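Local coordinates for histidine kinase (Synechocystis sp., PDB 5DFY), which probably works as a phosphorelay histidine kinase that senses light, this piece being its third GAF domain, a cyanobacteriochrome module carrying covalently bound phycocyanobilin, at residues P104-T109 and D141-F146; R70-R75 and G167-G172; D79-F84 and Y110-E115. All coordinates share one frame; numbering follows the deposited sequence.

All three contacts lie in one bilin-binding GAF domain and touch the same phycocyanobilin. Contact 2 is the core: strands 70-76 and 161-170 pair in the central antiparallel sheet through backbone hydrogen bonds, and every touching residue is buried. Contact 1, partly buried, joins the loop before helix 109-113 to helix 137-145; it mixes aromatic packing with polar groups that bond two of the bilin ring nitrogens and a lactam oxygen. Contact 3 lies at the surface, where a turn packs on the end of helix 109-113 chiefly by a tryptophan face. Strands 70-76 of contact 2 and 82-89 of contact 3 are neighbours in the sheet, and Phe146 O probably accepts a hydrogen bond from Arg70 NH1, linking contacts 1 and 2.

Contact 1. Residues P104-T109 and D141-F146; sequences PLWQDT and DNLRRF. With CYC (phycocyanobilin), chain B.
The Trp106 indole is sandwiched between the bilin on one face, where CZ2 lies 3.4 Å from CYC C1B, and Asn142 CB on the other, a CH-pi contact over the five-membered ring. Phe146 approaches the six-membered ring obliquely, the planes 36° apart, and Leu143 CD2 reaches CH2 of the indole. This is one wall of the chromophore pocket of a bilin-binding GAF domain, formed by the loop before helix 109-113 and by helix 137-145, which carries the covalent attachment residue Cys138. With its CG anti to the backbone N (chi1 -180°), Trp106 lays the indole between helix and bilin and brings NE1 to CYC OC in a weak hydrogen bond; Asn142 ND2 donates to the same oxygen at 2.7 Å, nearly straight at 165°. An alanine in place of Trp106 is likely to open a gap between bilin and helix and leave CYC OC with one fewer donor. Asp108 OD2 accepts from CYC NC and ND, the latter at 3.0 Å, while its OD1 caps Leu111 N of helix 109-113. At the outer end, Phe146 CZ lies over the centre of the Arg145 guanidinium, and Pro104 CG meets Phe146 CE1 at 3.5 Å. The extended Arg145 side chain spans the two segments: NH1 donates to Asn142 OD1 in the guanidinium plane and to Leu105 O at 3.1 Å, nearly in line with that carbonyl.

Contact 2. Residues R70-R75 and G167-G172; sequences RVLVYR and GAYQNG. With CYC (phycocyanobilin), chain B.
Leu72 and Tyr169 project from the same face of the sheet and cross at about a right angle, Leu72 CD1 meeting Tyr169 CE2 at 3.6 Å. The phenol rests edge-on above the neighbouring strand: the carbonyl carbon of Arg70 and the backbone N of Leu72 lie at its rim, near the ring plane. With CG anti to its own carbonyl carbon (chi1 -52°), Tyr169 swings back over Gly167, where any CB would run into the hydroxyl. The hydroxyl donates to CYC OB at 2.6 Å, and the oxygen lies in the plane of the ring. Tyr74, farther along strand 70-76, turns one ring face to the bilin methyl CMB.

Arg70 and Asn171 also cross at about a right angle, their guanidinium and amide planes 42° apart. The two nitrogens that approach, Arg70 NH1 and Asn171 ND2, are both donors; a water bridges the side chains instead, accepting from Arg70 NE at 2.8 Å and lying within hydrogen-bonding distance of Asn171 OD1. The guanidinium has its salt bridge with Glu87.

Beneath these side chains the strands run antiparallel in the central sheet of the GAF domain, whose Tyr169 face meets the bilin. Arg70-Tyr169 and Leu72-Gly167 are hydrogen-bonded pairs, Gly167 N to Leu72 O being almost straight at 175°, and Val71-Ala168 between them is a non-hydrogen-bonded pair. Strand 82-89 flanks strand 70-76 on its other edge, while helix 50-66 packs against Val71, Val73 and Ala168, on the sheet face away from Tyr169.

Contact 3. Residues D79-F84 and Y110-E115; sequences DWSGEF and YLQENE. With CYC (phycocyanobilin), chain B.
Trp80, with its CG anti to the carbonyl carbon (chi1 -65°), turns its indole onto the helix end and lays one face on Glu115: CB of the glutamate stands 3.8 Å from the centroid of the five-membered ring, 11° off its normal, in a CH-pi contact. The Glu115 carbonyl oxygen sits 3.7 Å above the indole plane, over its centre, so backbone and side chain together cover this face. At the ring edge, in plane, a water accepts from Trp80 NE1 at 2.8 Å and donates weakly to Glu115 OE2. Glu115 has positive phi and is the C-prime residue of the Schellman motif that ends helix 109-113, its N bonded to Gln112 O; the tryptophan therefore packs on the helix terminus.

Beside it Gln112, extended beyond CG, reaches along the turn, with CG 3.3 Å from Asp79 O. A CA-H...O contact of 3.6 Å joins Gln112 CA to Trp80 O. The turn itself is held by Asp79 as an Asx turn. Its OD1 accepts from Ser81 N at 3.0 Å, from above the carboxylate plane, and from Ser81 OG at 2.6 Å through the syn lone pair. Two donors thus grip one oxygen, which should restrain the carboxylate's rotation.

The turn leads into strand 82-89, whose Phe84 meets the bilin and packs edge-to-face with Tyr74 of strand 70-76. Tyr110 and Leu111 of helix 109-113 touch the bilin as well, while Trp80 and Leu111 pack on Leu162 and Leu165 of strand 161-170, respectively.

Contact 1. Residues P104-T109 and D141-F146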
# COMPACT_ATOMS: atom_id res chain seq x y z
N PRO A 104 15.20 -14.26 -19.92
CA PRO A 104 16.22 -15.09 -19.29
C PRO A 104 16.08 -15.10 -17.78
O PRO A 104 15.37 -14.26 -17.22
CB PRO A 104 17.52 -14.41 -19.69
CG PRO A 104 17.14 -12.96 -19.86
CD PRO A 104 15.76 -13.01 -20.45
N LEU A 105 16.76 -16.05 -17.14
CA LEU A 105 16.80 -16.13 -15.69
C LEU A 105 18.02 -15.42 -15.14
O LEU A 105 19.12 -15.52 -15.68
CB LEU A 105 16.82 -17.58 -15.22
CG LEU A 105 15.62 -18.40 -15.66
CD1 LEU A 105 15.86 -19.85 -15.29
CD2 LEU A 105 14.33 -17.87 -15.03
N TRP A 106 17.82 -14.69 -14.06
CA TRP A 106 18.92 -14.10 -13.31
C TRP A 106 18.82 -14.69 -11.92
O TRP A 106 18.00 -14.27 -11.10
CB TRP A 106 18.83 -12.58 -13.33
CG TRP A 106 19.90 -11.83 -12.60
CD1 TRP A 106 20.72 -12.30 -11.61
CD2 TRP A 106 20.25 -10.46 -12.80
NE1 TRP A 106 21.55 -11.29 -11.18
CE2 TRP A 106 21.28 -10.16 -11.89
CE3 TRP A 106 19.78 -9.46 -13.65
CZ2 TRP A 106 21.86 -8.90 -11.82
CZ3 TRP A 106 20.36 -8.21 -13.58
CH2 TRP A 106 21.38 -7.93 -12.67
N GLN A 107 19.56 -15.62 -11.66
CA GLN A 107 19.45 -16.40 -10.44
C GLN A 107 20.38 -15.83 -9.40
O GLN A 107 21.47 -16.35 -9.16
CB GLN A 107 19.77 -17.86 -10.71
CG GLN A 107 18.76 -18.53 -11.60
CD GLN A 107 19.13 -19.95 -11.92
OE1 GLN A 107 20.30 -20.32 -11.89
NE2 GLN A 107 18.12 -20.76 -12.23
N ASP A 108 19.90 -14.91 -8.79
CA ASP A 108 20.73 -14.21 -7.84
C ASP A 108 20.61 -14.83 -6.45
O ASP A 108 19.64 -14.60 -5.71
CB ASP A 108 20.38 -12.74 -7.80
CG ASP A 108 21.45 -11.95 -7.15
OD1 ASP A 108 21.57 -12.03 -5.90
OD2 ASP A 108 22.19 -11.27 -7.87
N THR A 109 21.61 -15.61 -6.10
CA THR A 109 21.60 -16.32 -4.84
C THR A 109 21.58 -15.36 -3.65
O THR A 109 21.01 -15.67 -2.61
CB THR A 109 22.83 -17.26 -4.75
OG1 THR A 109 24.01 -16.52 -5.02
CG2 THR A 109 22.72 -18.34 -5.78
N ASP A 141 29.38 -11.36 -13.86
CA ASP A 141 29.17 -12.12 -15.09
C ASP A 141 27.75 -11.92 -15.58
O ASP A 141 27.53 -11.80 -16.79
CB ASP A 141 29.44 -13.61 -14.88
CG ASP A 141 30.92 -13.92 -14.64
OD1 ASP A 141 31.79 -13.08 -14.98
OD2 ASP A 141 31.21 -15.02 -14.11
N ASN A 142 26.79 -11.88 -14.67
CA ASN A 142 25.42 -11.69 -15.09
C ASN A 142 25.17 -10.26 -15.54
O ASN A 142 24.42 -10.04 -16.47
CB ASN A 142 24.44 -12.08 -13.98
CG ASN A 142 23.92 -13.50 -14.14
OD1 ASN A 142 23.93 -14.05 -15.24
ND2 ASN A 142 23.46 -14.09 -13.05
N LEU A 143 25.82 -9.30 -14.88
CA LEU A 143 25.70 -7.91 -15.31
C LEU A 143 26.20 -7.77 -16.75
O LEU A 143 25.53 -7.17 -17.59
CB LEU A 143 26.44 -6.98 -14.37
CG LEU A 143 25.81 -6.88 -12.96
CD1 LEU A 143 26.80 -6.38 -11.93
CD2 LEU A 143 24.59 -5.96 -13.00
N ARG A 144 27.38 -8.32 -17.03
CA ARG A 144 27.91 -8.29 -18.39
C ARG A 144 27.01 -9.00 -19.39
O ARG A 144 26.78 -8.51 -20.50
CB ARG A 144 29.31 -8.92 -18.41
CG ARG A 144 30.33 -8.13 -17.66
CD ARG A 144 31.58 -8.96 -17.50
NE ARG A 144 32.70 -8.15 -17.08
CZ ARG A 144 33.90 -8.64 -16.79
NH1 ARG A 144 34.11 -9.94 -16.86
NH2 ARG A 144 34.87 -7.82 -16.42
N ARG A 145 26.48 -10.15 -18.99
CA ARG A 145 25.60 -10.94 -19.85
C ARG A 145 24.38 -10.13 -20.27
O ARG A 145 23.91 -10.23 -21.41
CB ARG A 145 25.19 -12.22 -19.10
CG ARG A 145 24.14 -13.07 -19.73
CD ARG A 145 23.78 -14.22 -18.75
NE ARG A 145 22.52 -14.86 -19.09
CZ ARG A 145 21.67 -15.39 -18.21
NH1 ARG A 145 21.92 -15.35 -16.90
NH2 ARG A 145 20.55 -15.94 -18.64
N PHE A 146 23.87 -9.32 -19.35
CA PHE A 146 22.70 -8.50 -19.63
C PHE A 146 23.06 -7.10 -20.12
O PHE A 146 22.21 -6.22 -20.23
CB PHE A 146 21.83 -8.45 -18.38
CG PHE A 146 21.26 -9.81 -18.00
CD1 PHE A 146 20.75 -10.66 -18.98
CD2 PHE A 146 21.26 -10.23 -16.70
CE1 PHE A 146 20.25 -11.90 -18.64
CE2 PHE A 146 20.76 -11.47 -16.37
CZ PHE A 146 20.25 -12.29 -17.32
CHA CYC B . 23.95 -8.46 -5.04
NA CYC B . 22.32 -8.83 -6.95
C1A CYC B . 22.92 -8.11 -5.82
C2A CYC B . 22.16 -6.82 -5.68
C3A CYC B . 21.13 -6.77 -6.70
C4A CYC B . 21.24 -8.00 -7.49
CMA CYC B . 20.15 -5.64 -6.87
CAA CYC B . 22.41 -5.80 -4.58
CBA CYC B . 21.63 -6.42 -3.40
CGA CYC B . 21.74 -5.69 -2.06
O1A CYC B . 22.64 -4.83 -1.90
O2A CYC B . 20.95 -5.96 -1.08
CHB CYC B . 20.41 -8.51 -8.61
NB CYC B . 20.10 -6.34 -9.84
C1B CYC B . 19.75 -7.74 -9.46
C2B CYC B . 18.56 -8.14 -10.22
C3B CYC B . 18.17 -7.08 -11.05
C4B CYC B . 19.11 -5.94 -10.87
CMB CYC B . 17.91 -9.50 -10.10
CAB CYC B . 16.99 -7.05 -12.00
CBB CYC B . 15.94 -6.07 -11.51
OB CYC B . 19.11 -4.86 -11.40
NC CYC B . 24.28 -12.78 -8.42
C1C CYC B . 24.24 -13.43 -9.48
C2C CYC B . 25.18 -14.86 -9.29
C3C CYC B . 25.25 -15.05 -8.00
C4C CYC B . 25.16 -13.55 -7.40
CMC CYC B . 24.58 -16.02 -10.15
CAC CYC B . 26.57 -15.81 -7.42
CBC CYC B . 26.47 -17.28 -7.76
OC CYC B . 23.65 -13.14 -10.49
CHD CYC B . 25.63 -13.15 -6.21
ND CYC B . 24.45 -10.87 -5.98
C1D CYC B . 25.42 -11.78 -5.65
C2D CYC B . 26.22 -11.26 -4.68
C3D CYC B . 25.76 -10.02 -4.39
C4D CYC B . 24.66 -9.78 -5.20
CMD CYC B . 27.40 -12.01 -4.06
CAD CYC B . 26.34 -9.07 -3.37
CBD CYC B . 27.22 -8.03 -4.04
CGD CYC B . 28.44 -8.71 -4.63
O1D CYC B . 28.59 -8.82 -5.87
O2D CYC B . 29.34 -9.17 -3.87
O HOH W 1 21.82 -16.82 -13.52

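Contact 2. Residues R70-R75 and G167-G172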
# COMPACT_ATOMS: atom_id res chain seq x y z
N ARG A 70 17.88 0.65 -20.87
CA ARG A 70 16.96 -0.46 -20.60
C ARG A 70 16.29 -0.22 -19.26
O ARG A 70 16.91 0.35 -18.38
CB ARG A 70 17.67 -1.80 -20.57
CG ARG A 70 16.75 -2.99 -20.77
CD ARG A 70 17.35 -4.33 -20.38
NE ARG A 70 18.71 -4.60 -20.86
CZ ARG A 70 19.04 -5.09 -22.06
NH1 ARG A 70 20.31 -5.28 -22.32
NH2 ARG A 70 18.13 -5.37 -22.97
N VAL A 71 15.03 -0.64 -19.14
CA VAL A 71 14.32 -0.66 -17.85
C VAL A 71 13.72 -2.05 -17.69
O VAL A 71 13.17 -2.60 -18.65
CB VAL A 71 13.24 0.40 -17.79
CG1 VAL A 71 12.43 0.29 -16.49
CG2 VAL A 71 13.83 1.78 -17.96
N LEU A 72 13.82 -2.60 -16.48
CA LEU A 72 13.29 -3.93 -16.20
C LEU A 72 12.41 -3.91 -14.96
O LEU A 72 12.71 -3.21 -13.97
CB LEU A 72 14.38 -4.96 -16.01
CG LEU A 72 15.31 -5.23 -17.21
CD1 LEU A 72 16.53 -6.02 -16.79
CD2 LEU A 72 14.52 -5.94 -18.29
N VAL A 73 11.34 -4.69 -15.04
CA VAL A 73 10.49 -4.99 -13.88
C VAL A 73 10.72 -6.45 -13.50
O VAL A 73 10.55 -7.34 -14.33
CB VAL A 73 9.01 -4.75 -14.20
CG1 VAL A 73 8.14 -5.08 -12.96
CG2 VAL A 73 8.77 -3.30 -14.63
N TYR A 74 11.08 -6.68 -12.24
CA TYR A 74 11.47 -7.99 -11.72
C TYR A 74 10.58 -8.29 -10.54
O TYR A 74 10.55 -7.50 -9.60
CB TYR A 74 12.93 -7.98 -11.31
CG TYR A 74 13.55 -9.23 -10.73
CD1 TYR A 74 14.09 -10.20 -11.56
CD2 TYR A 74 13.68 -9.40 -9.36
CE1 TYR A 74 14.71 -11.32 -11.04
CE2 TYR A 74 14.29 -10.53 -8.83
CZ TYR A 74 14.82 -11.47 -9.67
OH TYR A 74 15.43 -12.59 -9.18
N ARG A 75 9.86 -9.40 -10.60
CA ARG A 75 8.88 -9.76 -9.57
C ARG A 75 9.40 -10.93 -8.75
O ARG A 75 9.79 -11.95 -9.33
CB ARG A 75 7.56 -10.13 -10.21
CG ARG A 75 6.46 -10.46 -9.21
CD ARG A 75 5.19 -10.87 -9.90
NE ARG A 75 5.44 -12.10 -10.65
CZ ARG A 75 4.78 -12.48 -11.73
NH1 ARG A 75 3.80 -11.74 -12.23
NH2 ARG A 75 5.11 -13.61 -12.33
N GLY A 167 14.41 -1.63 -12.22
CA GLY A 167 15.77 -1.29 -12.57
C GLY A 167 15.89 -0.42 -13.80
O GLY A 167 15.17 -0.61 -14.77
N ALA A 168 16.80 0.54 -13.74
CA ALA A 168 17.18 1.39 -14.86
C ALA A 168 18.67 1.12 -15.16
O ALA A 168 19.50 1.09 -14.25
CB ALA A 168 16.94 2.83 -14.54
N TYR A 169 18.99 0.95 -16.45
CA TYR A 169 20.31 0.46 -16.87
C TYR A 169 20.89 1.29 -17.98
O TYR A 169 20.18 1.71 -18.89
CB TYR A 169 20.21 -0.99 -17.34
CG TYR A 169 19.53 -1.87 -16.31
CD1 TYR A 169 20.24 -2.39 -15.25
CD2 TYR A 169 18.17 -2.11 -16.37
CE1 TYR A 169 19.62 -3.17 -14.28
CE2 TYR A 169 17.54 -2.88 -15.42
CZ TYR A 169 18.27 -3.41 -14.38
OH TYR A 169 17.61 -4.17 -13.43
N GLN A 170 22.19 1.54 -17.87
CA GLN A 170 22.98 2.11 -18.96
C GLN A 170 23.83 0.99 -19.51
O GLN A 170 24.47 0.28 -18.75
CB GLN A 170 23.84 3.28 -18.49
CG GLN A 170 23.99 4.40 -19.51
CD GLN A 170 22.72 5.22 -19.68
OE1 GLN A 170 21.80 5.12 -18.88
NE2 GLN A 170 22.69 6.04 -20.71
N ASN A 171 23.84 0.85 -20.83
CA ASN A 171 24.42 -0.32 -21.48
C ASN A 171 25.80 -0.13 -22.08
O ASN A 171 26.56 -1.09 -22.17
CB ASN A 171 23.51 -0.79 -22.60
CG ASN A 171 22.30 -1.52 -22.11
OD1 ASN A 171 21.80 -1.25 -21.01
ND2 ASN A 171 21.82 -2.45 -22.90
N GLY A 172 26.10 1.10 -22.49
CA GLY A 172 27.29 1.35 -23.29
C GLY A 172 28.32 2.30 -22.74
O GLY A 172 29.31 2.60 -23.42
CHA CYC B . 23.95 -8.46 -5.04
NA CYC B . 22.32 -8.83 -6.95
C1A CYC B . 22.92 -8.11 -5.82
C2A CYC B . 22.16 -6.82 -5.68
C3A CYC B . 21.13 -6.77 -6.70
C4A CYC B . 21.24 -8.00 -7.49
CMA CYC B . 20.15 -5.64 -6.87
CAA CYC B . 22.41 -5.80 -4.58
CBA CYC B . 21.63 -6.42 -3.40
CGA CYC B . 21.74 -5.69 -2.06
O1A CYC B . 22.64 -4.83 -1.90
O2A CYC B . 20.95 -5.96 -1.08
CHB CYC B . 20.41 -8.51 -8.61
NB CYC B . 20.10 -6.34 -9.84
C1B CYC B . 19.75 -7.74 -9.46
C2B CYC B . 18.56 -8.14 -10.22
C3B CYC B . 18.17 -7.08 -11.05
C4B CYC B . 19.11 -5.94 -10.87
CMB CYC B . 17.91 -9.50 -10.10
CAB CYC B . 16.99 -7.05 -12.00
CBB CYC B . 15.94 -6.07 -11.51
OB CYC B . 19.11 -4.86 -11.40
NC CYC B . 24.28 -12.78 -8.42
C1C CYC B . 24.24 -13.43 -9.48
C2C CYC B . 25.18 -14.86 -9.29
C3C CYC B . 25.25 -15.05 -8.00
C4C CYC B . 25.16 -13.55 -7.40
CMC CYC B . 24.58 -16.02 -10.15
CAC CYC B . 26.57 -15.81 -7.42
CBC CYC B . 26.47 -17.28 -7.76
OC CYC B . 23.65 -13.14 -10.49
CHD CYC B . 25.63 -13.15 -6.21
ND CYC B . 24.45 -10.87 -5.98
C1D CYC B . 25.42 -11.78 -5.65
C2D CYC B . 26.22 -11.26 -4.68
C3D CYC B . 25.76 -10.02 -4.39
C4D CYC B . 24.66 -9.78 -5.20
CMD CYC B . 27.40 -12.01 -4.06
CAD CYC B . 26.34 -9.07 -3.37
CBD CYC B . 27.22 -8.03 -4.04
CGD CYC B . 28.44 -8.71 -4.63
O1D CYC B . 28.59 -8.82 -5.87
O2D CYC B . 29.34 -9.17 -3.87
O HOH W 2 20.99 -3.51 -19.69

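Contact 3. Residues D79-F84 and Y110-E115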
# COMPACT_ATOMS: atom_id res chain seq x y z
N ASP A 79 9.82 -17.89 -2.90
CA ASP A 79 11.11 -18.29 -2.32
C ASP A 79 12.21 -17.25 -2.56
O ASP A 79 13.38 -17.53 -2.36
CB ASP A 79 11.55 -19.66 -2.87
CG ASP A 79 11.87 -19.65 -4.35
OD1 ASP A 79 11.82 -18.57 -4.98
OD2 ASP A 79 12.20 -20.73 -4.90
N TRP A 80 11.81 -16.06 -3.00
CA TRP A 80 12.69 -14.90 -3.20
C TRP A 80 13.68 -15.05 -4.36
O TRP A 80 14.54 -14.18 -4.57
CB TRP A 80 13.43 -14.55 -1.91
CG TRP A 80 12.49 -14.10 -0.87
CD1 TRP A 80 12.08 -14.81 0.22
CD2 TRP A 80 11.78 -12.85 -0.82
NE1 TRP A 80 11.17 -14.09 0.94
CE2 TRP A 80 10.97 -12.88 0.33
CE3 TRP A 80 11.75 -11.71 -1.64
CZ2 TRP A 80 10.15 -11.82 0.69
CZ3 TRP A 80 10.94 -10.67 -1.28
CH2 TRP A 80 10.14 -10.72 -0.13
N SER A 81 13.52 -16.09 -5.16
CA SER A 81 13.94 -16.04 -6.55
C SER A 81 13.03 -15.03 -7.21
O SER A 81 12.12 -14.47 -6.57
CB SER A 81 13.84 -17.40 -7.24
OG SER A 81 12.50 -17.87 -7.35
N GLY A 82 13.23 -14.77 -8.50
CA GLY A 82 12.36 -13.85 -9.19
C GLY A 82 12.32 -14.05 -10.68
O GLY A 82 13.01 -14.91 -11.23
N GLU A 83 11.50 -13.25 -11.33
CA GLU A 83 11.21 -13.38 -12.74
C GLU A 83 11.09 -12.00 -13.37
O GLU A 83 10.43 -11.14 -12.82
CB GLU A 83 9.91 -14.18 -12.91
CG GLU A 83 9.51 -14.49 -14.31
CD GLU A 83 8.14 -15.15 -14.34
OE1 GLU A 83 7.74 -15.73 -13.30
OE2 GLU A 83 7.46 -15.08 -15.39
N PHE A 84 11.69 -11.78 -14.53
CA PHE A 84 11.41 -10.58 -15.30
C PHE A 84 10.06 -10.68 -15.92
O PHE A 84 9.70 -11.72 -16.50
CB PHE A 84 12.49 -10.36 -16.38
CG PHE A 84 13.81 -10.01 -15.81
CD1 PHE A 84 13.97 -8.81 -15.14
CD2 PHE A 84 14.89 -10.87 -15.90
CE1 PHE A 84 15.17 -8.46 -14.59
CE2 PHE A 84 16.11 -10.52 -15.33
CZ PHE A 84 16.25 -9.31 -14.69
N TYR A 110 22.19 -14.19 -3.79
CA TYR A 110 22.26 -13.23 -2.69
C TYR A 110 20.90 -12.65 -2.34
O TYR A 110 20.53 -12.57 -1.17
CB TYR A 110 23.24 -12.12 -3.02
CG TYR A 110 23.43 -11.09 -1.93
CD1 TYR A 110 22.60 -9.99 -1.83
CD2 TYR A 110 24.46 -11.22 -1.01
CE1 TYR A 110 22.78 -9.05 -0.83
CE2 TYR A 110 24.64 -10.29 -0.02
CZ TYR A 110 23.80 -9.21 0.07
OH TYR A 110 23.99 -8.28 1.06
N LEU A 111 20.14 -12.21 -3.35
CA LEU A 111 18.79 -11.71 -3.07
C LEU A 111 17.94 -12.78 -2.46
O LEU A 111 17.14 -12.54 -1.55
CB LEU A 111 18.10 -11.19 -4.33
CG LEU A 111 18.57 -9.86 -4.91
CD1 LEU A 111 17.78 -9.60 -6.18
CD2 LEU A 111 18.38 -8.73 -3.93
N GLN A 112 18.07 -13.99 -2.98
CA GLN A 112 17.28 -15.09 -2.47
C GLN A 112 17.61 -15.40 -1.02
O GLN A 112 16.72 -15.49 -0.19
CB GLN A 112 17.49 -16.32 -3.33
CG GLN A 112 16.68 -17.49 -2.90
CD GLN A 112 16.48 -18.48 -4.03
OE1 GLN A 112 15.42 -19.08 -4.18
NE2 GLN A 112 17.51 -18.65 -4.85
N GLU A 113 18.90 -15.54 -0.72
CA GLU A 113 19.31 -15.90 0.64
C GLU A 113 18.99 -14.81 1.64
O GLU A 113 18.74 -15.09 2.81
CB GLU A 113 20.81 -16.21 0.69
CG GLU A 113 21.15 -17.51 -0.03
CD GLU A 113 22.64 -17.76 -0.14
OE1 GLU A 113 23.43 -17.06 0.54
OE2 GLU A 113 23.03 -18.67 -0.91
N ASN A 114 19.00 -13.55 1.20
CA ASN A 114 18.72 -12.44 2.09
C ASN A 114 17.29 -11.93 1.94
O ASN A 114 16.98 -10.86 2.42
CB ASN A 114 19.73 -11.34 1.85
CG ASN A 114 21.13 -11.76 2.22
OD1 ASN A 114 21.96 -12.05 1.36
ND2 ASN A 114 21.39 -11.85 3.51
N GLU A 115 16.46 -12.73 1.29
CA GLU A 115 15.03 -12.47 1.19
C GLU A 115 14.76 -11.05 0.75
O GLU A 115 13.90 -10.37 1.30
CB GLU A 115 14.35 -12.76 2.52
CG GLU A 115 14.68 -14.18 3.00
CD GLU A 115 13.87 -14.63 4.19
OE1 GLU A 115 13.74 -13.86 5.17
OE2 GLU A 115 13.36 -15.77 4.16
CHA CYC B . 23.95 -8.46 -5.04
NA CYC B . 22.32 -8.83 -6.95
C1A CYC B . 22.92 -8.11 -5.82
C2A CYC B . 22.16 -6.82 -5.68
C3A CYC B . 21.13 -6.77 -6.70
C4A CYC B . 21.24 -8.00 -7.49
CMA CYC B . 20.15 -5.64 -6.87
CAA CYC B . 22.41 -5.80 -4.58
CBA CYC B . 21.63 -6.42 -3.40
CGA CYC B . 21.74 -5.69 -2.06
O1A CYC B . 22.64 -4.83 -1.90
O2A CYC B . 20.95 -5.96 -1.08
CHB CYC B . 20.41 -8.51 -8.61
NB CYC B . 20.10 -6.34 -9.84
C1B CYC B . 19.75 -7.74 -9.46
C2B CYC B . 18.56 -8.14 -10.22
C3B CYC B . 18.17 -7.08 -11.05
C4B CYC B . 19.11 -5.94 -10.87
CMB CYC B . 17.91 -9.50 -10.10
CAB CYC B . 16.99 -7.05 -12.00
CBB CYC B . 15.94 -6.07 -11.51
OB CYC B . 19.11 -4.86 -11.40
NC CYC B . 24.28 -12.78 -8.42
C1C CYC B . 24.24 -13.43 -9.48
C2C CYC B . 25.18 -14.86 -9.29
C3C CYC B . 25.25 -15.05 -8.00
C4C CYC B . 25.16 -13.55 -7.40
CMC CYC B . 24.58 -16.02 -10.15
CAC CYC B . 26.57 -15.81 -7.42
CBC CYC B . 26.47 -17.28 -7.76
OC CYC B . 23.65 -13.14 -10.49
CHD CYC B . 25.63 -13.15 -6.21
ND CYC B . 24.45 -10.87 -5.98
C1D CYC B . 25.42 -11.78 -5.65
C2D CYC B . 26.22 -11.26 -4.68
C3D CYC B . 25.76 -10.02 -4.39
C4D CYC B . 24.66 -9.78 -5.20
CMD CYC B . 27.40 -12.01 -4.06
CAD CYC B . 26.34 -9.07 -3.37
CBD CYC B . 27.22 -8.03 -4.04
CGD CYC B . 28.44 -8.71 -4.63
O1D CYC B . 28.59 -8.82 -5.87
O2D CYC B . 29.34 -9.17 -3.87
O HOH W 3 10.13 -15.28 3.31